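Local coordinates for protein glutathione S-transferase (Bombyx mori, PDB 5ZFG) that metabolises the insecticide diazinon and, as a member of the glutathione S-transferase superfamily, probably transfers glutathione to its substrates, at residues B[182-185]-B[186-190]; B[32-35]-B[36-39]; B[108-111]-B[112-116]. All coordinates share one frame; numbering follows the deposited sequence.

Interaction 1 of 3, residues B[182-185]-B[186-190]; sequences KIHK and WYNDF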
ATOM      1  N   LYS B 182     -23.428   4.335   7.001  1.00 18.36           N
ATOM      2  CA  LYS B 182     -22.597   5.388   6.438  1.00 19.11           C
ATOM      3  C   LYS B 182     -21.949   4.945   5.131  1.00 17.66           C
ATOM      4  O   LYS B 182     -21.842   5.743   4.193  1.00 16.40           O
ATOM      5  CB  LYS B 182     -21.555   5.825   7.467  1.00 21.69           C
ATOM      6  CG  LYS B 182     -22.191   6.255   8.796  1.00 24.23           C
ATOM      7  CD  LYS B 182     -21.155   6.767   9.782  1.00 31.39           C
ATOM      8  CE  LYS B 182     -21.814   7.446  10.976  1.00 33.23           C
ATOM      9  NZ  LYS B 182     -22.680   8.595  10.573  1.00 32.30           N
ATOM     10  N   ILE B 183     -21.522   3.683   5.038  1.00 16.77           N
ATOM     11  CA  ILE B 183     -21.016   3.181   3.759  1.00 15.83           C
ATOM     12  C   ILE B 183     -22.089   3.310   2.685  1.00 17.66           C
ATOM     13  O   ILE B 183     -21.853   3.868   1.609  1.00 17.10           O
ATOM     14  CB  ILE B 183     -20.543   1.723   3.884  1.00 15.67           C
ATOM     15  CG1 ILE B 183     -19.309   1.608   4.784  1.00 14.30           C
ATOM     16  CG2 ILE B 183     -20.216   1.163   2.506  1.00 13.91           C
ATOM     17  CD1 ILE B 183     -18.836   0.161   4.959  1.00 13.37           C
ATOM     18  N   HIS B 184     -23.289   2.792   2.967  1.00 18.01           N
ATOM     19  CA  HIS B 184     -24.361   2.808   1.975  1.00 18.13           C
ATOM     20  C   HIS B 184     -24.645   4.228   1.492  1.00 15.14           C
ATOM     21  O   HIS B 184     -24.786   4.467   0.287  1.00 21.05           O
ATOM     22  CB  HIS B 184     -25.621   2.162   2.566  1.00 23.26           C
ATOM     23  CG  HIS B 184     -26.700   1.908   1.560  1.00 26.86           C
ATOM     24  ND1 HIS B 184     -27.678   2.835   1.267  1.00 32.50           N
ATOM     25  CD2 HIS B 184     -26.951   0.834   0.773  1.00 25.91           C
ATOM     26  CE1 HIS B 184     -28.486   2.342   0.344  1.00 31.45           C
ATOM     27  NE2 HIS B 184     -28.065   1.130   0.025  1.00 27.15           N
ATOM     28  N   LYS B 185     -24.702   5.191   2.413  1.00 18.38           N
ATOM     29  CA  LYS B 185     -24.928   6.581   2.029  1.00 17.97           C
ATOM     30  C   LYS B 185     -23.766   7.127   1.205  1.00 22.44           C
ATOM     31  O   LYS B 185     -23.975   7.749   0.159  1.00 20.06           O
ATOM     32  CB  LYS B 185     -25.154   7.429   3.283  1.00 24.34           C
ATOM     33  CG  LYS B 185     -25.401   8.901   3.030  1.00 22.03           C
ATOM     34  CD  LYS B 185     -26.587   9.138   2.112  1.00 38.18           C
ATOM     35  CE  LYS B 185     -27.015  10.606   2.152  1.00 36.80           C
ATOM     36  NZ  LYS B 185     -26.263  11.381   3.187  1.00 30.85           N
ATOM     37  N   TRP B 186     -22.531   6.907   1.667  1.00 17.56           N
ATOM     38  CA  TRP B 186     -21.349   7.388   0.949  1.00 17.06           C
ATOM     39  C   TRP B 186     -21.299   6.825  -0.469  1.00 13.47           C
ATOM     40  O   TRP B 186     -21.073   7.563  -1.440  1.00 14.27           O
ATOM     41  CB  TRP B 186     -20.096   7.003   1.744  1.00 16.62           C
ATOM     42  CG  TRP B 186     -18.814   6.855   0.959  1.00 10.71           C
ATOM     43  CD1 TRP B 186     -17.976   7.850   0.565  1.00 16.23           C
ATOM     44  CD2 TRP B 186     -18.209   5.625   0.531  1.00 11.75           C
ATOM     45  NE1 TRP B 186     -16.894   7.325  -0.104  1.00 15.68           N
ATOM     46  CE2 TRP B 186     -17.013   5.961  -0.136  1.00 12.80           C
ATOM     47  CE3 TRP B 186     -18.564   4.279   0.644  1.00 12.69           C
ATOM     48  CZ2 TRP B 186     -16.167   4.999  -0.678  1.00 11.22           C
ATOM     49  CZ3 TRP B 186     -17.732   3.325   0.088  1.00 14.80           C
ATOM     50  CH2 TRP B 186     -16.544   3.693  -0.568  1.00 10.54           C
ATOM     51  N   TYR B 187     -21.506   5.516  -0.598  1.00 12.74           N
ATOM     52  CA  TYR B 187     -21.438   4.849  -1.895  1.00 12.34           C
ATOM     53  C   TYR B 187     -22.504   5.387  -2.842  1.00 18.38           C
ATOM     54  O   TYR B 187     -22.223   5.710  -4.005  1.00 11.48           O
ATOM     55  CB  TYR B 187     -21.595   3.345  -1.672  1.00  8.06           C
ATOM     56  CG  TYR B 187     -21.569   2.463  -2.893  1.00 14.69           C
ATOM     57  CD1 TYR B 187     -20.376   2.149  -3.544  1.00 12.15           C
ATOM     58  CD2 TYR B 187     -22.741   1.903  -3.372  1.00 17.00           C
ATOM     59  CE1 TYR B 187     -20.370   1.302  -4.650  1.00 12.37           C
ATOM     60  CE2 TYR B 187     -22.743   1.079  -4.456  1.00 13.10           C
ATOM     61  CZ  TYR B 187     -21.570   0.779  -5.103  1.00 16.17           C
ATOM     62  OH  TYR B 187     -21.614  -0.059  -6.187  1.00 12.39           O
ATOM     63  N   ASN B 188     -23.737   5.524  -2.352  1.00 17.28           N
ATOM     64  CA  ASN B 188     -24.803   6.005  -3.226  1.00 19.14           C
ATOM     65  C   ASN B 188     -24.714   7.504  -3.483  1.00 17.94           C
ATOM     66  O   ASN B 188     -25.046   7.950  -4.586  1.00 19.86           O
ATOM     67  CB  ASN B 188     -26.161   5.622  -2.641  1.00 20.37           C
ATOM     68  CG  ASN B 188     -26.481   4.164  -2.873  1.00 20.14           C
ATOM     69  OD1 ASN B 188     -26.795   3.761  -3.992  1.00 27.59           O
ATOM     70  ND2 ASN B 188     -26.369   3.353  -1.822  1.00 21.38           N
ATOM     71  N   ASP B 189     -24.263   8.295  -2.503  1.00 18.91           N
ATOM     72  CA  ASP B 189     -24.017   9.712  -2.760  1.00 21.96           C
ATOM     73  C   ASP B 189     -22.958   9.911  -3.839  1.00 24.61           C
ATOM     74  O   ASP B 189     -23.018  10.887  -4.601  1.00 17.43           O
ATOM     75  CB  ASP B 189     -23.573  10.428  -1.482  1.00 23.44           C
ATOM     76  CG  ASP B 189     -24.723  10.725  -0.531  1.00 28.15           C
ATOM     77  OD1 ASP B 189     -25.893  10.411  -0.850  1.00 29.54           O
ATOM     78  OD2 ASP B 189     -24.437  11.267   0.554  1.00 34.54           O
ATOM     79  N   PHE B 190     -21.971   9.013  -3.908  1.00 18.51           N
ATOM     80  CA  PHE B 190     -20.939   9.136  -4.933  1.00 18.71           C
ATOM     81  C   PHE B 190     -21.549   9.055  -6.329  1.00 17.56           C
ATOM     82  O   PHE B 190     -21.201   9.851  -7.216  1.00 16.81           O
ATOM     83  CB  PHE B 190     -19.873   8.052  -4.733  1.00 17.63           C
ATOM     84  CG  PHE B 190     -18.835   8.013  -5.818  1.00 16.77           C
ATOM     85  CD1 PHE B 190     -17.743   8.875  -5.788  1.00 14.90           C
ATOM     86  CD2 PHE B 190     -18.945   7.108  -6.869  1.00 15.81           C
ATOM     87  CE1 PHE B 190     -16.775   8.840  -6.800  1.00 12.40           C
ATOM     88  CE2 PHE B 190     -17.990   7.069  -7.881  1.00 11.66           C
ATOM     89  CZ  PHE B 190     -16.904   7.941  -7.842  1.00  9.63           C
TER

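Interaction 2 of 3, residues B[32-35]-B[36-39]; sequences NVDF and GAGE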
ATOM      1  N   ASN B  32      -6.398  -1.232 -23.524  1.00  9.38           N
ATOM      2  CA  ASN B  32      -7.107  -2.349 -22.918  1.00 17.34           C
ATOM      3  C   ASN B  32      -6.238  -3.584 -23.056  1.00 17.53           C
ATOM      4  O   ASN B  32      -6.034  -4.078 -24.168  1.00 20.72           O
ATOM      5  CB  ASN B  32      -8.449  -2.557 -23.608  1.00 18.36           C
ATOM      6  CG  ASN B  32      -9.437  -1.486 -23.267  1.00 28.09           C
ATOM      7  OD1 ASN B  32      -9.834  -1.352 -22.109  1.00 35.63           O
ATOM      8  ND2 ASN B  32      -9.846  -0.703 -24.272  1.00 31.57           N
ATOM      9  N   VAL B  33      -5.721  -4.078 -21.937  1.00 10.17           N
ATOM     10  CA  VAL B  33      -4.819  -5.223 -21.966  1.00 12.01           C
ATOM     11  C   VAL B  33      -5.655  -6.481 -22.172  1.00 12.59           C
ATOM     12  O   VAL B  33      -6.704  -6.653 -21.537  1.00 13.57           O
ATOM     13  CB  VAL B  33      -3.986  -5.289 -20.673  1.00 10.80           C
ATOM     14  CG1 VAL B  33      -3.214  -6.620 -20.567  1.00 15.47           C
ATOM     15  CG2 VAL B  33      -3.018  -4.100 -20.598  1.00 11.05           C
ATOM     16  N   ASP B  34      -5.205  -7.354 -23.074  1.00 12.35           N
ATOM     17  CA  ASP B  34      -5.966  -8.561 -23.399  1.00 16.65           C
ATOM     18  C   ASP B  34      -5.636  -9.624 -22.358  1.00 15.79           C
ATOM     19  O   ASP B  34      -4.710 -10.411 -22.525  1.00 15.55           O
ATOM     20  CB  ASP B  34      -5.653  -9.045 -24.809  1.00 17.26           C
ATOM     21  CG  ASP B  34      -6.655 -10.077 -25.304  1.00 26.35           C
ATOM     22  OD1 ASP B  34      -7.306 -10.750 -24.461  1.00 21.71           O
ATOM     23  OD2 ASP B  34      -6.784 -10.217 -26.542  1.00 33.47           O
ATOM     24  N   PHE B  35      -6.415  -9.633 -21.273  1.00 18.57           N
ATOM     25  CA  PHE B  35      -6.161 -10.544 -20.159  1.00 16.99           C
ATOM     26  C   PHE B  35      -6.345 -12.003 -20.581  1.00 18.31           C
ATOM     27  O   PHE B  35      -5.517 -12.869 -20.259  1.00 14.62           O
ATOM     28  CB  PHE B  35      -7.088 -10.194 -18.999  1.00 21.95           C
ATOM     29  CG  PHE B  35      -6.787 -10.941 -17.728  1.00 25.58           C
ATOM     30  CD1 PHE B  35      -5.784 -10.509 -16.877  1.00 22.16           C
ATOM     31  CD2 PHE B  35      -7.525 -12.057 -17.372  1.00 31.19           C
ATOM     32  CE1 PHE B  35      -5.514 -11.185 -15.691  1.00 28.15           C
ATOM     33  CE2 PHE B  35      -7.260 -12.734 -16.193  1.00 22.56           C
ATOM     34  CZ  PHE B  35      -6.253 -12.299 -15.352  1.00 20.47           C
ATOM     35  N   GLY B  36      -7.425 -12.286 -21.321  1.00 15.59           N
ATOM     36  CA  GLY B  36      -7.676 -13.650 -21.768  1.00 21.53           C
ATOM     37  C   GLY B  36      -6.564 -14.204 -22.644  1.00 21.57           C
ATOM     38  O   GLY B  36      -6.247 -15.400 -22.580  1.00 18.78           O
ATOM     39  N   ALA B  37      -5.951 -13.342 -23.472  1.00 15.12           N
ATOM     40  CA  ALA B  37      -4.833 -13.741 -24.318  1.00 12.30           C
ATOM     41  C   ALA B  37      -3.494 -13.713 -23.592  1.00 12.54           C
ATOM     42  O   ALA B  37      -2.480 -14.105 -24.185  1.00 15.71           O
ATOM     43  CB  ALA B  37      -4.751 -12.840 -25.550  1.00 17.92           C
ATOM     44  N   GLY B  38      -3.461 -13.253 -22.339  1.00 14.02           N
ATOM     45  CA  GLY B  38      -2.230 -13.263 -21.572  1.00 12.48           C
ATOM     46  C   GLY B  38      -1.276 -12.127 -21.866  1.00 11.68           C
ATOM     47  O   GLY B  38      -0.066 -12.278 -21.665  1.00 10.65           O
ATOM     48  N   GLU B  39      -1.786 -10.992 -22.351  1.00 12.98           N
ATOM     49  CA  GLU B  39      -0.910  -9.908 -22.779  1.00 11.28           C
ATOM     50  C   GLU B  39      -0.084  -9.356 -21.625  1.00 16.25           C
ATOM     51  O   GLU B  39       1.068  -8.954 -21.823  1.00 13.71           O
ATOM     52  CB  GLU B  39      -1.733  -8.790 -23.421  1.00 17.67           C
ATOM     53  CG  GLU B  39      -0.879  -7.677 -24.005  1.00 20.96           C
ATOM     54  CD  GLU B  39      -1.710  -6.546 -24.572  1.00 26.30           C
ATOM     55  OE1 GLU B  39      -2.951  -6.696 -24.639  1.00 22.60           O
ATOM     56  OE2 GLU B  39      -1.118  -5.511 -24.950  1.00 39.84           O
TER
HETATM   57  O   HOH W   1      -3.991  -4.655 -26.111  1.00 30.31           O

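Interaction 3 of 3, residues B[108-111]-B[112-116]; sequences ANIS and AYTMA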
ATOM      1  N   ALA B 108      -8.771  -6.808  -0.367  1.00  8.16           N
ATOM      2  CA  ALA B 108      -8.272  -8.173  -0.229  1.00 10.80           C
ATOM      3  C   ALA B 108      -9.367  -9.114   0.254  1.00 10.82           C
ATOM      4  O   ALA B 108      -9.557 -10.198  -0.310  1.00 12.67           O
ATOM      5  CB  ALA B 108      -7.085  -8.195   0.733  1.00 16.19           C
ATOM      6  N   ASN B 109     -10.113  -8.700   1.286  1.00  8.08           N
ATOM      7  CA  ASN B 109     -11.169  -9.539   1.856  1.00 10.77           C
ATOM      8  C   ASN B 109     -12.409  -9.553   0.976  1.00 12.86           C
ATOM      9  O   ASN B 109     -13.006 -10.612   0.759  1.00 11.32           O
ATOM     10  CB  ASN B 109     -11.559  -9.046   3.255  1.00 12.83           C
ATOM     11  CG  ASN B 109     -10.563  -9.428   4.314  1.00 13.57           C
ATOM     12  OD1 ASN B 109      -9.688 -10.249   4.082  1.00 15.54           O
ATOM     13  ND2 ASN B 109     -10.692  -8.825   5.492  1.00 15.27           N
ATOM     14  N   ILE B 110     -12.838  -8.382   0.495  1.00 11.49           N
ATOM     15  CA  ILE B 110     -14.068  -8.327  -0.292  1.00 11.54           C
ATOM     16  C   ILE B 110     -13.901  -9.117  -1.586  1.00 12.21           C
ATOM     17  O   ILE B 110     -14.739  -9.959  -1.923  1.00 11.17           O
ATOM     18  CB  ILE B 110     -14.491  -6.867  -0.539  1.00 10.19           C
ATOM     19  CG1 ILE B 110     -15.131  -6.321   0.736  1.00 11.28           C
ATOM     20  CG2 ILE B 110     -15.461  -6.769  -1.728  1.00 17.98           C
ATOM     21  CD1 ILE B 110     -15.393  -4.830   0.711  1.00 10.86           C
ATOM     22  N   SER B 111     -12.788  -8.902  -2.300  1.00 10.71           N
ATOM     23  CA  SER B 111     -12.617  -9.540  -3.597  1.00 14.75           C
ATOM     24  C   SER B 111     -12.428 -11.042  -3.465  1.00 18.70           C
ATOM     25  O   SER B 111     -12.839 -11.783  -4.358  1.00 17.47           O
ATOM     26  CB  SER B 111     -11.435  -8.931  -4.354  1.00 13.12           C
ATOM     27  OG  SER B 111     -10.216  -9.316  -3.750  1.00 19.80           O
ATOM     28  N   ALA B 112     -11.817 -11.513  -2.367  1.00 16.38           N
ATOM     29  CA  ALA B 112     -11.724 -12.956  -2.161  1.00 15.71           C
ATOM     30  C   ALA B 112     -13.107 -13.585  -2.143  1.00 16.54           C
ATOM     31  O   ALA B 112     -13.293 -14.710  -2.624  1.00 19.23           O
ATOM     32  CB  ALA B 112     -10.967 -13.263  -0.865  1.00 15.76           C
ATOM     33  N   TYR B 113     -14.096 -12.861  -1.636  1.00 11.08           N
ATOM     34  CA  TYR B 113     -15.442 -13.398  -1.583  1.00 14.41           C
ATOM     35  C   TYR B 113     -16.224 -13.138  -2.869  1.00 18.82           C
ATOM     36  O   TYR B 113     -16.851 -14.057  -3.415  1.00 18.26           O
ATOM     37  CB  TYR B 113     -16.171 -12.791  -0.396  1.00 16.62           C
ATOM     38  CG  TYR B 113     -17.504 -13.416  -0.120  1.00 15.34           C
ATOM     39  CD1 TYR B 113     -17.597 -14.564   0.662  1.00 11.98           C
ATOM     40  CD2 TYR B 113     -18.675 -12.859  -0.624  1.00 17.46           C
ATOM     41  CE1 TYR B 113     -18.823 -15.134   0.939  1.00 19.51           C
ATOM     42  CE2 TYR B 113     -19.909 -13.432  -0.360  1.00 19.33           C
ATOM     43  CZ  TYR B 113     -19.971 -14.568   0.427  1.00 18.29           C
ATOM     44  OH  TYR B 113     -21.185 -15.157   0.706  1.00 25.93           O
ATOM     45  N   THR B 114     -16.214 -11.890  -3.360  1.00 17.22           N
ATOM     46  CA  THR B 114     -16.986 -11.577  -4.559  1.00 23.26           C
ATOM     47  C   THR B 114     -16.391 -12.207  -5.819  1.00 25.32           C
ATOM     48  O   THR B 114     -17.052 -12.186  -6.860  1.00 40.75           O
ATOM     49  CB  THR B 114     -17.145 -10.054  -4.735  1.00 17.96           C
ATOM     50  OG1 THR B 114     -15.869  -9.411  -4.769  1.00 17.12           O
ATOM     51  CG2 THR B 114     -17.960  -9.450  -3.591  1.00 19.02           C
ATOM     52  N   MET B 115     -15.205 -12.815  -5.742  1.00 32.85           N
ATOM     53  CA  MET B 115     -14.636 -13.598  -6.834  1.00 31.07           C
ATOM     54  C   MET B 115     -14.581 -15.083  -6.482  1.00 44.42           C
ATOM     55  O   MET B 115     -14.666 -15.478  -5.317  1.00 39.38           O
ATOM     56  CB  MET B 115     -13.222 -13.120  -7.190  1.00 45.35           C
ATOM     57  CG  MET B 115     -13.060 -11.610  -7.342  1.00 47.86           C
ATOM     58  SD  MET B 115     -13.730 -10.914  -8.862  1.00 78.85           S
ATOM     59  CE  MET B 115     -14.907  -9.713  -8.240  1.00 33.95           C
ATOM     60  N   ALA B 116     -14.430 -15.902  -7.523  1.00 60.81           N
ATOM     61  CA  ALA B 116     -14.260 -17.352  -7.402  1.00 50.75           C
ATOM     62  C   ALA B 116     -15.331 -18.020  -6.541  1.00 58.33           C
ATOM     63  O   ALA B 116     -15.550 -19.231  -6.638  1.00 60.03           O
ATOM     64  CB  ALA B 116     -12.878 -17.671  -6.855  1.00 48.27           C
TER

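Interaction 1 of 3, residues B[182-185]-B[186-190]
Asn188 lays its amide over one face of the His184 imidazole, one helical turn further on. Atom ND2 stands 3.2 Å above the ring plane, over the centre of the ring, while the amide is turned 49° against the ring, so this is no flat stack. His184 CG lies anti to the backbone N (chi1 -170°), which swings the ring forward beside the carbonyl carbon and beneath the amide. The same ND2 donates to the carbonyl oxygen His184 O at 2.9 Å, bent to 151° at the hydrogen, and this bond holds the amide in place over the ring. His184 O also takes the ordinary helical bond from Asn188 N, and the two donors arrive from opposite faces of its carbonyl plane.

Lys185 and Asp189 meet one turn apart on the exposed side. The lysine chain bends at chi2 and again at chi4, bringing its end alongside the carboxylate oxygens: CE comes within 3.1 Å of Asp189 OD2, and NZ makes a salt bridge to that oxygen at 3.2 Å. Beneath them Asp189 N bonds to Lys185 O at 2.7 Å.

On the buried side Ile183 crosses Trp186 at a slant, its CG2 branch 4.0 Å from CE3 of the indole. Ile183 O sits at the indole edge, near its plane, and accepts from Tyr187 N in a nearly straight bond of 2.8 Å.

These bonds belong to helix 181-193 of the all-helical C-terminal domain. Ile183 packs on Leu136, Leu139 and Leu143 of helix 126-146. Trp186 reaches helix 160-172, touching Leu163 and Ile164 and bonding through NE1 to Asp160, while Tyr187 OH bonds to Glu171 and Phe190 turns to Leu197 and Trp198 of helix 195-208.

Interaction 2 of 3, residues B[32-35]-B[36-39]
Between Asp34 and Glu39 the backbone doubles back through a type I beta turn from Phe35 to Gly38, closed by Gly38 N to Phe35 O at 2.9 Å, ended by the positive phi of Gly38 (80°) and followed by Glu39 N to Asp34 O at 3.0 Å.

The chain returns to itself through Glu39. Its CG is anti to the backbone N (chi1 -175°) and the rest is extended, which carries OE1 back to Asp34 N at 2.8 Å. The bond is nearly straight, 168° at the hydrogen, and meets OE1 on its anti side, tilted out of the carboxylate plane. A water donates to both this oxygen and Asn32 O, and the CB of Glu39 rests 3.9 Å from Val33 CG1. Asp34 holds the turn from the other end: its OD1 accepts Ala37 N from above the carboxylate plane at 3.1 Å, while the Ala37 methyl lies 3.4 Å from the carboxylate carbon CG. With Glu39 cut back to an alanine, Asp34 N would probably lose its acceptor and the water one of its two anchors.

Two acidic side chains thus serve backbone N-H groups here, in the loop that leaves strand 29-32 of the thioredoxin-like domain. Those donors would be expected to stabilise both carboxylates as anions, despite their closeness to each other.

Interaction 3 of 3, residues B[108-111]-B[112-116]
Few flat groups take part where Tyr113 follows Ile110 in the last turn of helix 89-114: the Tyr113 ring leads away from the preceding turn and touches Leu129 and Val132 of helix 126-146 and Phe175, leaving CB to approach Ile110 O at 3.5 Å. The Asn109 amide also leaves this contact, its ND2 bonded to Ser135 of helix 126-146.

Ile110 O is the meeting point. Thr114 N reaches it at 2.8 Å in an almost straight bond (174°), whereas Tyr113 N, 3.0 Å away, comes from above the carbonyl plane. Thr114 OG1 stands between its own backbone N and carbonyl carbon (chi1 56°), which turns the hydroxyl back to 3.1 Å from Ile110 O; OG1 is hydrogen-bonded to Thr169 OG1 of helix 160-172. The CG2 branches of Ile110 and Thr114 brush at 4.1 Å.

One residue further on, Met115 N bonds to Ser111 O at 2.9 Å, and Met115 is the first residue to leave helical angles. The i to i+3 bond from Tyr113 N to Ile110 O, beside weak i to i+4 bonds from Ala112 N to Ala108 O and Tyr113 N to Asn109 O, is consistent with some 3-10 character as the helix runs out.

Interactions 1 and 3 both belong to the helical C-terminal domain, whereas interaction 2 lies in the thioredoxin-like N-terminal domain. The two helical contacts have centres about 20 Å apart and come within about 7 Å at their nearest atoms; helices 126-146 and 160-172 bridge them, each touching side chains of both. Interaction 2 is on the opposite side of the chain's centre from interaction 1, with centres about 33 Å apart, and approaches interaction 3 to about 10 Å at the nearest atoms. In this superfamily glutathione is generally bound by the N-terminal domain, with the second substrate at the cleft between the domains.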